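Local coordinates for beta-glucosidase (Saccharopolyspora erythraea D, PDB 5M6G), which probably hydrolyses terminal, non-reducing beta-D-glucosyl residues with release of beta-D-glucose, as a member of glycosyl hydrolase family 3, at residues A[58-63]-A[351-356]; A[73-78]-A[343-348]; A[279-284]-A[289-294]; A[336-341]-A[371-376]. All coordinates share one frame; numbering follows the deposited sequence.

Contact 1: A[58-63]-A[351-356]; sequences MSLDDK and YLRAEV
D61 and R353 meet across two helices as carboxylate and guanidinium, and the pair illustrates how a salt bridge can hold without coplanarity. The two flat groups are turned 59° against each other, yet the carboxylate comes to the edge of the guanidinium. R353 NE gives its N-H to D61 OD1 over 2.8 Å, nearly straight at 166°, on the syn side of the oxygen and a little out of the carboxylate plane. The second bond, from R353 NH2 to D61 OD2 at 3.2 Å, is weak, consistent with the turn between the two planes. R353 starts with CG anti to the backbone N (chi1 -170°) and bends at chi3, which turns NE toward helix 60-66. Beside the charges, L60 and V356 reach toward each other tip to tip, CD2 of L60 lying 4.0 Å from CG1 of V356. S59 N-caps helix 60-66 in a capping box with D62, the backbone N of D62 bonding to S59 OG at 3.1 Å. R353 NH1 also forms a salt bridge with D350. A methionine in place of R353 would probably leave the carboxylate of D61 without its mate in helix 345-357. At this partly exposed surface of the N-terminal domain, one nearly straight and one weak bond lie beside a small apolar touch, and the charge pair between helices 60-66 and 345-357 is held mainly through NE and OD1.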
loop_
_atom_site.group_PDB
_atom_site.type_symbol
_atom_site.label_atom_id
_atom_site.label_comp_id
_atom_site.label_asym_id
_atom_site.label_seq_id
_atom_site.Cartn_x
_atom_site.Cartn_y
_atom_site.Cartn_z
ATOM N N MET A 58 -21.910 -21.628 -18.030
ATOM C CA MET A 58 -21.092 -22.124 -16.936
ATOM C C MET A 58 -21.847 -23.114 -16.060
ATOM O O MET A 58 -23.027 -22.915 -15.742
ATOM C CB MET A 58 -20.596 -20.958 -16.079
ATOM C CG MET A 58 -19.622 -20.055 -16.815
ATOM S SD MET A 58 -19.276 -18.526 -15.894
ATOM C CE MET A 58 -18.129 -19.095 -14.645
ATOM N N SER A 59 -21.155 -24.181 -15.673
ATOM C CA SER A 59 -21.626 -25.045 -14.608
ATOM C C SER A 59 -21.439 -24.353 -13.264
ATOM O O SER A 59 -20.683 -23.389 -13.131
ATOM C CB SER A 59 -20.861 -26.359 -14.589
ATOM O OG SER A 59 -19.493 -26.122 -14.293
ATOM N N LEU A 60 -22.143 -24.865 -12.254
ATOM C CA LEU A 60 -21.917 -24.369 -10.902
ATOM C C LEU A 60 -20.440 -24.461 -10.532
ATOM O O LEU A 60 -19.875 -23.521 -9.960
ATOM C CB LEU A 60 -22.778 -25.144 -9.901
ATOM C CG LEU A 60 -22.518 -24.761 -8.437
ATOM C CD1 LEU A 60 -22.687 -23.270 -8.224
ATOM C CD2 LEU A 60 -23.443 -25.547 -7.515
ATOM N N ASP A 61 -19.786 -25.571 -10.888
ATOM C CA ASP A 61 -18.369 -25.719 -10.568
ATOM C C ASP A 61 -17.526 -24.645 -11.247
ATOM O O ASP A 61 -16.555 -24.155 -10.657
ATOM C CB ASP A 61 -17.871 -27.114 -10.954
ATOM C CG ASP A 61 -18.294 -28.174 -9.952
ATOM O OD1 ASP A 61 -19.093 -27.852 -9.053
ATOM O OD2 ASP A 61 -17.842 -29.328 -10.065
ATOM N N ASP A 62 -17.877 -24.256 -12.482
ATOM C CA ASP A 62 -17.165 -23.144 -13.115
ATOM C C ASP A 62 -17.326 -21.872 -12.292
ATOM O O ASP A 62 -16.363 -21.115 -12.096
ATOM C CB ASP A 62 -17.673 -22.899 -14.540
ATOM C CG ASP A 62 -17.419 -24.081 -15.487
ATOM O OD1 ASP A 62 -16.315 -24.664 -15.437
ATOM O OD2 ASP A 62 -18.325 -24.405 -16.294
ATOM N N LYS A 63 -18.545 -21.624 -11.805
ATOM C CA LYS A 63 -18.825 -20.407 -11.051
ATOM C C LYS A 63 -18.117 -20.412 -9.701
ATOM O O LYS A 63 -17.639 -19.367 -9.241
ATOM C CB LYS A 63 -20.342 -20.252 -10.863
ATOM C CG LYS A 63 -21.108 -19.959 -12.146
ATOM C CD LYS A 63 -22.618 -19.905 -11.891
ATOM C CE LYS A 63 -23.401 -19.864 -13.202
ATOM N NZ LYS A 63 -24.873 -19.990 -12.908
ATOM N N TYR A 351 -16.477 -27.060 -0.111
ATOM C CA TYR A 351 -17.338 -26.513 0.936
ATOM C C TYR A 351 -18.436 -25.641 0.346
ATOM O O TYR A 351 -19.603 -25.752 0.729
ATOM C CB TYR A 351 -16.517 -25.700 1.942
ATOM C CG TYR A 351 -15.749 -26.503 2.969
ATOM C CD1 TYR A 351 -15.815 -27.894 3.002
ATOM C CD2 TYR A 351 -14.947 -25.863 3.904
ATOM C CE1 TYR A 351 -15.098 -28.619 3.946
ATOM C CE2 TYR A 351 -14.228 -26.574 4.848
ATOM C CZ TYR A 351 -14.310 -27.948 4.868
ATOM O OH TYR A 351 -13.595 -28.642 5.812
ATOM N N LEU A 352 -18.073 -24.735 -0.566
ATOM C CA LEU A 352 -19.071 -23.817 -1.107
ATOM C C LEU A 352 -20.107 -24.568 -1.933
ATOM O O LEU A 352 -21.295 -24.237 -1.890
ATOM C CB LEU A 352 -18.395 -22.726 -1.941
ATOM C CG LEU A 352 -19.301 -21.577 -2.389
ATOM C CD1 LEU A 352 -20.200 -21.082 -1.241
ATOM C CD2 LEU A 352 -18.472 -20.426 -2.955
ATOM N N ARG A 353 -19.673 -25.584 -2.686
ATOM C CA ARG A 353 -20.621 -26.392 -3.447
ATOM C C ARG A 353 -21.678 -26.988 -2.525
ATOM O O ARG A 353 -22.878 -26.938 -2.823
ATOM C CB ARG A 353 -19.898 -27.499 -4.211
ATOM C CG ARG A 353 -20.814 -28.209 -5.219
ATOM C CD ARG A 353 -20.214 -29.498 -5.748
ATOM N NE ARG A 353 -19.036 -29.253 -6.577
ATOM C CZ ARG A 353 -17.787 -29.517 -6.203
ATOM N NH1 ARG A 353 -17.544 -30.051 -5.012
ATOM N NH2 ARG A 353 -16.784 -29.268 -7.031
ATOM N N ALA A 354 -21.244 -27.544 -1.387
ATOM C CA ALA A 354 -22.187 -28.145 -0.445
ATOM C C ALA A 354 -23.126 -27.103 0.150
ATOM O O ALA A 354 -24.308 -27.379 0.359
ATOM C CB ALA A 354 -21.438 -28.877 0.665
ATOM N N GLU A 355 -22.617 -25.903 0.448
ATOM C CA GLU A 355 -23.492 -24.846 0.946
ATOM C C GLU A 355 -24.549 -24.484 -0.088
ATOM O O GLU A 355 -25.720 -24.262 0.251
ATOM C CB GLU A 355 -22.678 -23.604 1.320
ATOM C CG GLU A 355 -21.725 -23.802 2.486
ATOM C CD GLU A 355 -22.430 -24.262 3.748
ATOM O OE1 GLU A 355 -23.424 -23.616 4.157
ATOM O OE2 GLU A 355 -21.994 -25.282 4.321
ATOM N N VAL A 356 -24.150 -24.410 -1.358
ATOM C CA VAL A 356 -25.103 -24.059 -2.399
ATOM C C VAL A 356 -26.090 -25.198 -2.614
ATOM O O VAL A 356 -27.300 -24.969 -2.717
ATOM C CB VAL A 356 -24.362 -23.682 -3.692
ATOM C CG1 VAL A 356 -25.364 -23.388 -4.820
ATOM C CG2 VAL A 356 -23.447 -22.473 -3.437
#

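Contact 2: A[73-78]-A[343-348]; sequences KAAGPQ and SRHEKF
The backbones of A74 and S343 come within 5.1 Å at their CA atoms, where the segments following strands 68-71 and 339-341 pass each other; these strands are parallel neighbours in the sheet of the TIM-barrel-type domain. The methyl of A74 lies against the S343 backbone, CB to CA 3.7 Å, and also touches S343 CB. H345, in the first turn of helix 345-357, brings CE1 against the A75 methyl: that atom is 4.0 Å from A75 CB and 3.8 Å from A74 O, both approaching the imidazole obliquely. The ring also meets H83 edge-to-face. S343 OG turns to its neighbour and accepts from R344 NE at 3.0 Å, in the guanidinium plane. R344 NH2 then pairs with D315 and D322, both ligands of a magnesium ion. Across the two segments the contact is thus van der Waals packing with no hydrogen bond, while the polar chemistry of S343-R344 is directed to the acidic metal site.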
loop_
_atom_site.group_PDB
_atom_site.type_symbol
_atom_site.label_atom_id
_atom_site.label_comp_id
_atom_site.label_asym_id
_atom_site.label_seq_id
_atom_site.Cartn_x
_atom_site.Cartn_y
_atom_site.Cartn_z
ATOM N N LYS A 73 2.152 -19.922 -4.741
ATOM C CA LYS A 73 2.910 -21.049 -4.198
ATOM C C LYS A 73 2.043 -22.288 -3.998
ATOM O O LYS A 73 2.578 -23.403 -3.943
ATOM C CB LYS A 73 3.572 -20.662 -2.873
ATOM C CG LYS A 73 4.737 -19.686 -3.022
ATOM C CD LYS A 73 5.496 -19.498 -1.701
ATOM C CE LYS A 73 4.604 -18.883 -0.628
ATOM N NZ LYS A 73 4.259 -17.461 -0.941
ATOM N N ALA A 74 0.725 -22.124 -3.887
ATOM C CA ALA A 74 -0.160 -23.255 -3.640
ATOM C C ALA A 74 -0.646 -23.940 -4.909
ATOM O O ALA A 74 -1.121 -25.081 -4.829
ATOM C CB ALA A 74 -1.379 -22.818 -2.823
ATOM N N ALA A 75 -0.553 -23.288 -6.065
ATOM C CA ALA A 75 -1.103 -23.862 -7.290
ATOM C C ALA A 75 -0.346 -23.330 -8.493
ATOM O O ALA A 75 -0.368 -22.126 -8.761
ATOM C CB ALA A 75 -2.595 -23.542 -7.416
ATOM N N GLY A 76 0.313 -24.223 -9.223
ATOM C CA GLY A 76 0.906 -23.851 -10.480
ATOM C C GLY A 76 -0.143 -23.694 -11.559
ATOM O O GLY A 76 -1.349 -23.905 -11.346
ATOM N N PRO A 77 0.319 -23.317 -12.754
ATOM C CA PRO A 77 -0.626 -23.075 -13.863
ATOM C C PRO A 77 -1.590 -24.219 -14.114
ATOM O O PRO A 77 -2.802 -23.990 -14.220
ATOM C CB PRO A 77 0.317 -22.837 -15.052
ATOM C CG PRO A 77 1.551 -22.207 -14.406
ATOM C CD PRO A 77 1.706 -22.941 -13.100
ATOM N N GLN A 78 -1.088 -25.455 -14.195
ATOM C CA GLN A 78 -1.963 -26.578 -14.520
ATOM C C GLN A 78 -3.051 -26.762 -13.471
ATOM O O GLN A 78 -4.223 -26.966 -13.817
ATOM C CB GLN A 78 -1.143 -27.860 -14.677
ATOM C CG GLN A 78 -1.911 -28.981 -15.354
ATOM C CD GLN A 78 -2.576 -28.512 -16.631
ATOM O OE1 GLN A 78 -1.908 -28.038 -17.553
ATOM N NE2 GLN A 78 -3.902 -28.622 -16.686
ATOM N N SER A 343 -3.889 -21.351 0.246
ATOM C CA SER A 343 -3.936 -22.742 -0.178
ATOM C C SER A 343 -5.354 -23.236 0.055
ATOM O O SER A 343 -6.230 -22.444 0.425
ATOM C CB SER A 343 -2.944 -23.597 0.605
ATOM O OG SER A 343 -3.280 -23.581 1.989
ATOM N N ARG A 344 -5.582 -24.535 -0.150
ATOM C CA ARG A 344 -6.863 -25.188 0.143
ATOM C C ARG A 344 -7.980 -24.764 -0.816
ATOM O O ARG A 344 -9.156 -24.777 -0.448
ATOM C CB ARG A 344 -7.292 -24.944 1.599
ATOM C CG ARG A 344 -6.448 -25.666 2.639
ATOM C CD ARG A 344 -6.359 -24.839 3.912
ATOM N NE ARG A 344 -5.735 -23.539 3.642
ATOM C CZ ARG A 344 -6.092 -22.407 4.240
ATOM N NH1 ARG A 344 -5.488 -21.267 3.930
ATOM N NH2 ARG A 344 -7.064 -22.418 5.143
ATOM N N HIS A 345 -7.632 -24.413 -2.057
ATOM C CA HIS A 345 -8.638 -23.995 -3.033
ATOM C C HIS A 345 -9.657 -25.100 -3.308
ATOM O O HIS A 345 -10.857 -24.830 -3.444
ATOM C CB HIS A 345 -7.954 -23.570 -4.331
ATOM C CG HIS A 345 -6.857 -24.493 -4.760
ATOM N ND1 HIS A 345 -5.623 -24.516 -4.145
ATOM C CD2 HIS A 345 -6.808 -25.429 -5.736
ATOM C CE1 HIS A 345 -4.862 -25.428 -4.721
ATOM N NE2 HIS A 345 -5.554 -25.993 -5.695
ATOM N N GLU A 346 -9.201 -26.346 -3.401
ATOM C CA GLU A 346 -10.138 -27.436 -3.647
ATOM C C GLU A 346 -11.093 -27.605 -2.478
ATOM O O GLU A 346 -12.283 -27.882 -2.678
ATOM C CB GLU A 346 -9.379 -28.733 -3.917
ATOM C CG GLU A 346 -10.280 -29.904 -4.286
ATOM C CD GLU A 346 -9.480 -31.098 -4.775
ATOM O OE1 GLU A 346 -8.242 -30.984 -4.841
ATOM O OE2 GLU A 346 -10.088 -32.139 -5.102
ATOM N N LYS A 347 -10.598 -27.433 -1.251
ATOM C CA LYS A 347 -11.488 -27.542 -0.102
ATOM C C LYS A 347 -12.488 -26.399 -0.080
ATOM O O LYS A 347 -13.661 -26.609 0.242
ATOM C CB LYS A 347 -10.697 -27.580 1.201
ATOM C CG LYS A 347 -11.602 -27.707 2.427
ATOM C CD LYS A 347 -10.801 -27.947 3.683
ATOM C CE LYS A 347 -9.990 -26.715 4.043
ATOM N NZ LYS A 347 -9.369 -26.861 5.381
ATOM N N PHE A 348 -12.053 -25.181 -0.426
ATOM C CA PHE A 348 -13.001 -24.071 -0.489
ATOM C C PHE A 348 -14.114 -24.368 -1.489
ATOM O O PHE A 348 -15.304 -24.186 -1.189
ATOM C CB PHE A 348 -12.288 -22.765 -0.856
ATOM C CG PHE A 348 -13.219 -21.581 -0.937
ATOM C CD1 PHE A 348 -13.556 -20.873 0.204
ATOM C CD2 PHE A 348 -13.784 -21.201 -2.144
ATOM C CE1 PHE A 348 -14.418 -19.808 0.144
ATOM C CE2 PHE A 348 -14.646 -20.135 -2.212
ATOM C CZ PHE A 348 -14.968 -19.432 -1.058
#

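Contact 3: A[279-284]-A[289-294]; sequences SSWNGE and STYLVN
W281 and L292 cross at about a right angle, the indole reaching from a beta hairpin to the helix that follows it. The tryptophan can be traced outward. Its CB is 4.2 Å from L292 CD1, and with CG anti to the backbone N (chi1 176°) the six-membered ring extends toward helix 290-300. CE3 makes the tryptophan's closest touch, 3.7 Å from the same CD1 methyl, which approaches the indole obliquely. Further out, CZ3 reaches the edge of the Y291 ring, 4.2 Å from its CD2. The indole NE1 bonds to the carbonyl of I250, while Y291 OH is bonded to E252. The hairpin is closed by a type I' turn from W281 to E284, with G283 at backbone angles that call for glycine. E284 leaves it as an extended chain toward S289, the N-cap of the helix, whose OG accepts from L292 N at 3.0 Å. The same hydroxyl gives a weak bond to E284 OE2 over 3.4 Å. E284 OE1 instead takes a hydrogen from a water at an unusually short 2.5 Å, and the link from Y291 N to that water is long, 3.3 Å. Replacing E284 by an alanine is likely to leave S289 OG without its weak carboxylate partner and perhaps the water less firmly placed.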
loop_
_atom_site.group_PDB
_atom_site.type_symbol
_atom_site.label_atom_id
_atom_site.label_comp_id
_atom_site.label_asym_id
_atom_site.label_seq_id
_atom_site.Cartn_x
_atom_site.Cartn_y
_atom_site.Cartn_z
ATOM N N SER A 279 -10.363 -6.597 10.415
ATOM C CA SER A 279 -10.789 -6.029 11.691
ATOM C C SER A 279 -12.285 -6.260 11.919
ATOM O O SER A 279 -12.999 -6.814 11.076
ATOM C CB SER A 279 -10.443 -4.545 11.744
ATOM O OG SER A 279 -11.101 -3.824 10.721
ATOM N N SER A 280 -12.762 -5.825 13.089
ATOM C CA SER A 280 -14.161 -5.920 13.476
ATOM C C SER A 280 -14.737 -4.531 13.714
ATOM O O SER A 280 -14.010 -3.558 13.942
ATOM C CB SER A 280 -14.344 -6.756 14.752
ATOM O OG SER A 280 -13.865 -8.077 14.582
ATOM N N TRP A 281 -16.059 -4.448 13.670
ATOM C CA TRP A 281 -16.777 -3.235 14.039
ATOM C C TRP A 281 -17.694 -3.602 15.196
ATOM O O TRP A 281 -18.601 -4.427 15.033
ATOM C CB TRP A 281 -17.557 -2.645 12.865
ATOM C CG TRP A 281 -18.368 -1.435 13.271
ATOM C CD1 TRP A 281 -17.924 -0.346 13.975
ATOM C CD2 TRP A 281 -19.765 -1.200 13.014
ATOM N NE1 TRP A 281 -18.954 0.547 14.168
ATOM C CE2 TRP A 281 -20.092 0.047 13.591
ATOM C CE3 TRP A 281 -20.765 -1.918 12.353
ATOM C CZ2 TRP A 281 -21.378 0.588 13.524
ATOM C CZ3 TRP A 281 -22.043 -1.375 12.286
ATOM C CH2 TRP A 281 -22.335 -0.135 12.866
ATOM N N ASN A 282 -17.416 -3.020 16.367
ATOM C CA ASN A 282 -18.160 -3.294 17.597
ATOM C C ASN A 282 -18.284 -4.792 17.849
ATOM O O ASN A 282 -19.346 -5.297 18.215
ATOM C CB ASN A 282 -19.530 -2.616 17.566
ATOM C CG ASN A 282 -19.423 -1.107 17.632
ATOM O OD1 ASN A 282 -18.477 -0.567 18.215
ATOM N ND2 ASN A 282 -20.375 -0.417 17.025
ATOM N N GLY A 283 -17.182 -5.510 17.639
ATOM C CA GLY A 283 -17.127 -6.931 17.889
ATOM C C GLY A 283 -17.628 -7.817 16.768
ATOM O O GLY A 283 -17.554 -9.044 16.901
ATOM N N GLU A 284 -18.145 -7.252 15.679
ATOM C CA GLU A 284 -18.602 -8.032 14.528
ATOM C C GLU A 284 -17.506 -8.048 13.465
ATOM O O GLU A 284 -17.085 -6.984 12.998
ATOM C CB GLU A 284 -19.890 -7.444 13.943
ATOM C CG GLU A 284 -20.377 -8.145 12.665
ATOM C CD GLU A 284 -21.456 -7.356 11.912
ATOM O OE1 GLU A 284 -22.279 -7.987 11.212
ATOM O OE2 GLU A 284 -21.488 -6.108 12.021
ATOM N N SER A 289 -19.927 -9.386 7.968
ATOM C CA SER A 289 -20.885 -8.297 8.171
ATOM C C SER A 289 -21.727 -8.131 6.916
ATOM O O SER A 289 -21.391 -7.373 6.005
ATOM C CB SER A 289 -20.177 -6.999 8.535
ATOM O OG SER A 289 -21.130 -5.944 8.644
ATOM N N THR A 290 -22.851 -8.847 6.872
ATOM C CA THR A 290 -23.811 -8.626 5.799
ATOM C C THR A 290 -24.222 -7.160 5.729
ATOM O O THR A 290 -24.381 -6.598 4.637
ATOM C CB THR A 290 -25.036 -9.522 6.009
ATOM O OG1 THR A 290 -24.605 -10.879 6.188
ATOM C CG2 THR A 290 -25.964 -9.458 4.810
ATOM N N TYR A 291 -24.376 -6.514 6.887
ATOM C CA TYR A 291 -24.814 -5.124 6.894
ATOM C C TYR A 291 -23.793 -4.226 6.199
ATOM O O TYR A 291 -24.134 -3.484 5.271
ATOM C CB TYR A 291 -25.076 -4.644 8.330
ATOM C CG TYR A 291 -25.426 -3.174 8.395
ATOM C CD1 TYR A 291 -26.587 -2.697 7.799
ATOM C CD2 TYR A 291 -24.588 -2.261 9.035
ATOM C CE1 TYR A 291 -26.913 -1.356 7.832
ATOM C CE2 TYR A 291 -24.905 -0.910 9.079
ATOM C CZ TYR A 291 -26.074 -0.465 8.481
ATOM O OH TYR A 291 -26.402 0.872 8.514
ATOM N N LEU A 292 -22.527 -4.293 6.616
ATOM C CA LEU A 292 -21.562 -3.353 6.056
ATOM C C LEU A 292 -21.201 -3.710 4.619
ATOM O O LEU A 292 -21.061 -2.817 3.776
ATOM C CB LEU A 292 -20.309 -3.276 6.936
ATOM C CG LEU A 292 -20.518 -2.587 8.288
ATOM C CD1 LEU A 292 -19.209 -2.481 9.052
ATOM C CD2 LEU A 292 -21.127 -1.203 8.096
ATOM N N VAL A 293 -21.065 -5.002 4.309
ATOM C CA VAL A 293 -20.592 -5.397 2.979
ATOM C C VAL A 293 -21.742 -5.425 1.978
ATOM O O VAL A 293 -21.658 -4.838 0.895
ATOM C CB VAL A 293 -19.872 -6.759 3.039
ATOM C CG1 VAL A 293 -19.443 -7.187 1.643
ATOM C CG2 VAL A 293 -18.666 -6.686 3.941
ATOM N N ASN A 294 -22.834 -6.114 2.309
ATOM C CA ASN A 294 -23.922 -6.164 1.340
ATOM C C ASN A 294 -24.811 -4.934 1.431
ATOM O O ASN A 294 -25.071 -4.273 0.416
ATOM C CB ASN A 294 -24.755 -7.428 1.515
ATOM C CG ASN A 294 -25.848 -7.532 0.468
ATOM O OD1 ASN A 294 -25.602 -7.962 -0.659
ATOM N ND2 ASN A 294 -27.057 -7.100 0.826
HETATM O O HOH W 1 -24.341 -7.929 9.818
#

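Contact 4: A[336-341]-A[371-376]; sequences IDMFMM and RRILTK
I373 and M338 form the apolar, closely packed part of this contact, their side chains crossing at about a right angle. The methionine runs out with CG anti to the backbone N (chi1 177°) and bends at chi3, carrying its CE methyl to 3.9 Å from I373 CG2. I373 CD1 comes still nearer to the backbone, 3.5 Å from D337 O, a buried carbonyl oxygen with no polar partner. In the TIM-barrel-like N-terminal domain this is a strand-to-helix interface: the approach to strand 339-341 packs on helix 363-379, and M340 of that strand touches the bound sorbitol. The other part, toward partly exposed R372, is looser in its polar geometry. D337 OD2 lies 3.3 Å from CD of R372, while D337 OD1 is 4.3 Å from R372 NE and well out of the guanidinium plane, although the two planes are only 12° apart. No N-H of R372 points at OD1, and any attraction is probably only general. D337 finds its salt bridges with K298 and R365, and R372 is bonded to D368 and to the carbonyls of F303 and G305.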
loop_
_atom_site.group_PDB
_atom_site.type_symbol
_atom_site.label_atom_id
_atom_site.label_comp_id
_atom_site.label_asym_id
_atom_site.label_seq_id
_atom_site.Cartn_x
_atom_site.Cartn_y
_atom_site.Cartn_z
ATOM N N ILE A 336 -19.245 -11.043 0.024
ATOM C CA ILE A 336 -17.926 -11.050 -0.607
ATOM C C ILE A 336 -17.959 -11.903 -1.874
ATOM O O ILE A 336 -18.577 -12.974 -1.911
ATOM C CB ILE A 336 -16.864 -11.541 0.395
ATOM C CG1 ILE A 336 -16.758 -10.551 1.558
ATOM C CG2 ILE A 336 -15.483 -11.712 -0.276
ATOM C CD1 ILE A 336 -15.740 -10.936 2.610
ATOM N N ASP A 337 -17.287 -11.435 -2.923
ATOM C CA ASP A 337 -17.345 -12.075 -4.238
ATOM C C ASP A 337 -16.194 -13.029 -4.508
ATOM O O ASP A 337 -16.394 -14.066 -5.151
ATOM C CB ASP A 337 -17.366 -11.015 -5.338
ATOM C CG ASP A 337 -18.496 -10.033 -5.171
ATOM O OD1 ASP A 337 -19.655 -10.477 -5.004
ATOM O OD2 ASP A 337 -18.223 -8.814 -5.180
ATOM N N MET A 338 -14.982 -12.685 -4.076
ATOM C CA MET A 338 -13.796 -13.475 -4.371
ATOM C C MET A 338 -13.016 -13.680 -3.084
ATOM O O MET A 338 -12.919 -12.772 -2.254
ATOM C CB MET A 338 -12.916 -12.790 -5.422
ATOM C CG MET A 338 -11.619 -13.532 -5.719
ATOM S SD MET A 338 -10.757 -12.861 -7.148
ATOM C CE MET A 338 -11.680 -13.623 -8.489
ATOM N N PHE A 339 -12.455 -14.871 -2.915
ATOM C CA PHE A 339 -11.854 -15.248 -1.645
ATOM C C PHE A 339 -10.372 -15.516 -1.824
ATOM O O PHE A 339 -9.973 -16.414 -2.577
ATOM C CB PHE A 339 -12.610 -16.429 -1.043
ATOM C CG PHE A 339 -13.994 -16.041 -0.645
ATOM C CD1 PHE A 339 -15.002 -15.977 -1.595
ATOM C CD2 PHE A 339 -14.254 -15.607 0.644
ATOM C CE1 PHE A 339 -16.268 -15.547 -1.239
ATOM C CE2 PHE A 339 -15.507 -15.189 1.004
ATOM C CZ PHE A 339 -16.512 -15.153 0.069
ATOM N N MET A 340 -9.569 -14.701 -1.149
ATOM C CA MET A 340 -8.118 -14.736 -1.253
ATOM C C MET A 340 -7.592 -15.747 -0.246
ATOM O O MET A 340 -7.833 -15.604 0.958
ATOM C CB MET A 340 -7.543 -13.346 -0.981
ATOM C CG MET A 340 -6.030 -13.244 -1.137
ATOM S SD MET A 340 -5.442 -11.656 -0.494
ATOM C CE MET A 340 -6.303 -10.513 -1.558
ATOM N N MET A 341 -6.888 -16.770 -0.728
ATOM C CA MET A 341 -6.466 -17.856 0.145
ATOM C C MET A 341 -5.042 -18.285 -0.191
ATOM O O MET A 341 -4.612 -18.225 -1.348
ATOM C CB MET A 341 -7.434 -19.045 0.044
ATOM C CG MET A 341 -7.515 -19.677 -1.347
ATOM S SD MET A 341 -8.951 -20.791 -1.418
ATOM C CE MET A 341 -10.311 -19.608 -1.449
ATOM N N ARG A 371 -21.044 -12.454 -11.698
ATOM C CA ARG A 371 -21.293 -11.298 -12.553
ATOM C C ARG A 371 -20.296 -10.181 -12.261
ATOM O O ARG A 371 -19.769 -9.541 -13.184
ATOM C CB ARG A 371 -22.724 -10.818 -12.347
ATOM C CG ARG A 371 -23.175 -9.735 -13.291
ATOM C CD ARG A 371 -24.693 -9.650 -13.242
ATOM N NE ARG A 371 -25.289 -10.977 -13.363
ATOM C CZ ARG A 371 -26.022 -11.584 -12.428
ATOM N NH1 ARG A 371 -26.287 -10.995 -11.263
ATOM N NH2 ARG A 371 -26.508 -12.793 -12.671
ATOM N N ARG A 372 -20.004 -9.952 -10.982
ATOM C CA ARG A 372 -19.061 -8.898 -10.619
ATOM C C ARG A 372 -17.635 -9.242 -11.057
ATOM O O ARG A 372 -16.935 -8.389 -11.616
ATOM C CB ARG A 372 -19.150 -8.637 -9.120
ATOM C CG ARG A 372 -20.485 -8.011 -8.722
ATOM C CD ARG A 372 -20.689 -8.005 -7.229
ATOM N NE ARG A 372 -21.933 -7.333 -6.869
ATOM C CZ ARG A 372 -22.021 -6.044 -6.562
ATOM N NH1 ARG A 372 -20.925 -5.287 -6.561
ATOM N NH2 ARG A 372 -23.204 -5.518 -6.243
ATOM N N ILE A 373 -17.195 -10.485 -10.845
ATOM C CA ILE A 373 -15.838 -10.871 -11.242
ATOM C C ILE A 373 -15.697 -10.845 -12.759
ATOM O O ILE A 373 -14.759 -10.249 -13.304
ATOM C CB ILE A 373 -15.478 -12.262 -10.684
ATOM C CG1 ILE A 373 -15.408 -12.267 -9.159
ATOM C CG2 ILE A 373 -14.168 -12.767 -11.300
ATOM C CD1 ILE A 373 -15.656 -13.657 -8.560
ATOM N N LEU A 374 -16.625 -11.500 -13.468
ATOM C CA LEU A 374 -16.483 -11.611 -14.918
ATOM C C LEU A 374 -16.587 -10.249 -15.588
ATOM O O LEU A 374 -15.894 -9.990 -16.577
ATOM C CB LEU A 374 -17.535 -12.565 -15.485
ATOM C CG LEU A 374 -17.393 -14.013 -15.033
ATOM C CD1 LEU A 374 -18.616 -14.818 -15.486
ATOM C CD2 LEU A 374 -16.085 -14.608 -15.574
ATOM N N THR A 375 -17.447 -9.366 -15.067
ATOM C CA THR A 375 -17.555 -8.028 -15.639
ATOM C C THR A 375 -16.201 -7.329 -15.652
ATOM O O THR A 375 -15.805 -6.741 -16.664
ATOM C CB THR A 375 -18.590 -7.208 -14.862
ATOM O OG1 THR A 375 -19.897 -7.735 -15.131
ATOM C CG2 THR A 375 -18.559 -5.741 -15.277
ATOM N N LYS A 376 -15.458 -7.419 -14.548
ATOM C CA LYS A 376 -14.153 -6.772 -14.484
ATOM C C LYS A 376 -13.154 -7.438 -15.424
ATOM O O LYS A 376 -12.319 -6.756 -16.035
ATOM C CB LYS A 376 -13.650 -6.782 -13.042
ATOM C CG LYS A 376 -14.456 -5.841 -12.145
ATOM C CD LYS A 376 -14.154 -4.385 -12.526
ATOM C CE LYS A 376 -15.201 -3.392 -11.991
ATOM N NZ LYS A 376 -16.531 -3.491 -12.694
#

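In the fold
All four contacts fall within the glycosyl hydrolase family 3 N-terminal domain. Contacts 1 and 2, with centres 16 Å apart, share helix 345-357; contact 2 lies within the span bounded by contact 1. Contact 4, about 14 Å from contact 1 and 17 Å from contact 2 between centres, crosses both along the chain, because 336-341 precedes their second segments and 371-376 follows them. It touches them through L374 on M58 and F339 on F348. Contact 3 falls within the spans of contacts 1 and 2 and wholly before contact 4, its centre 19 Å from that of contact 4, which it grazes at V293 and I336. Contacts 1 and 2 thus pack segments 58-63 and 73-78 against helix 345-357 and the turn before it.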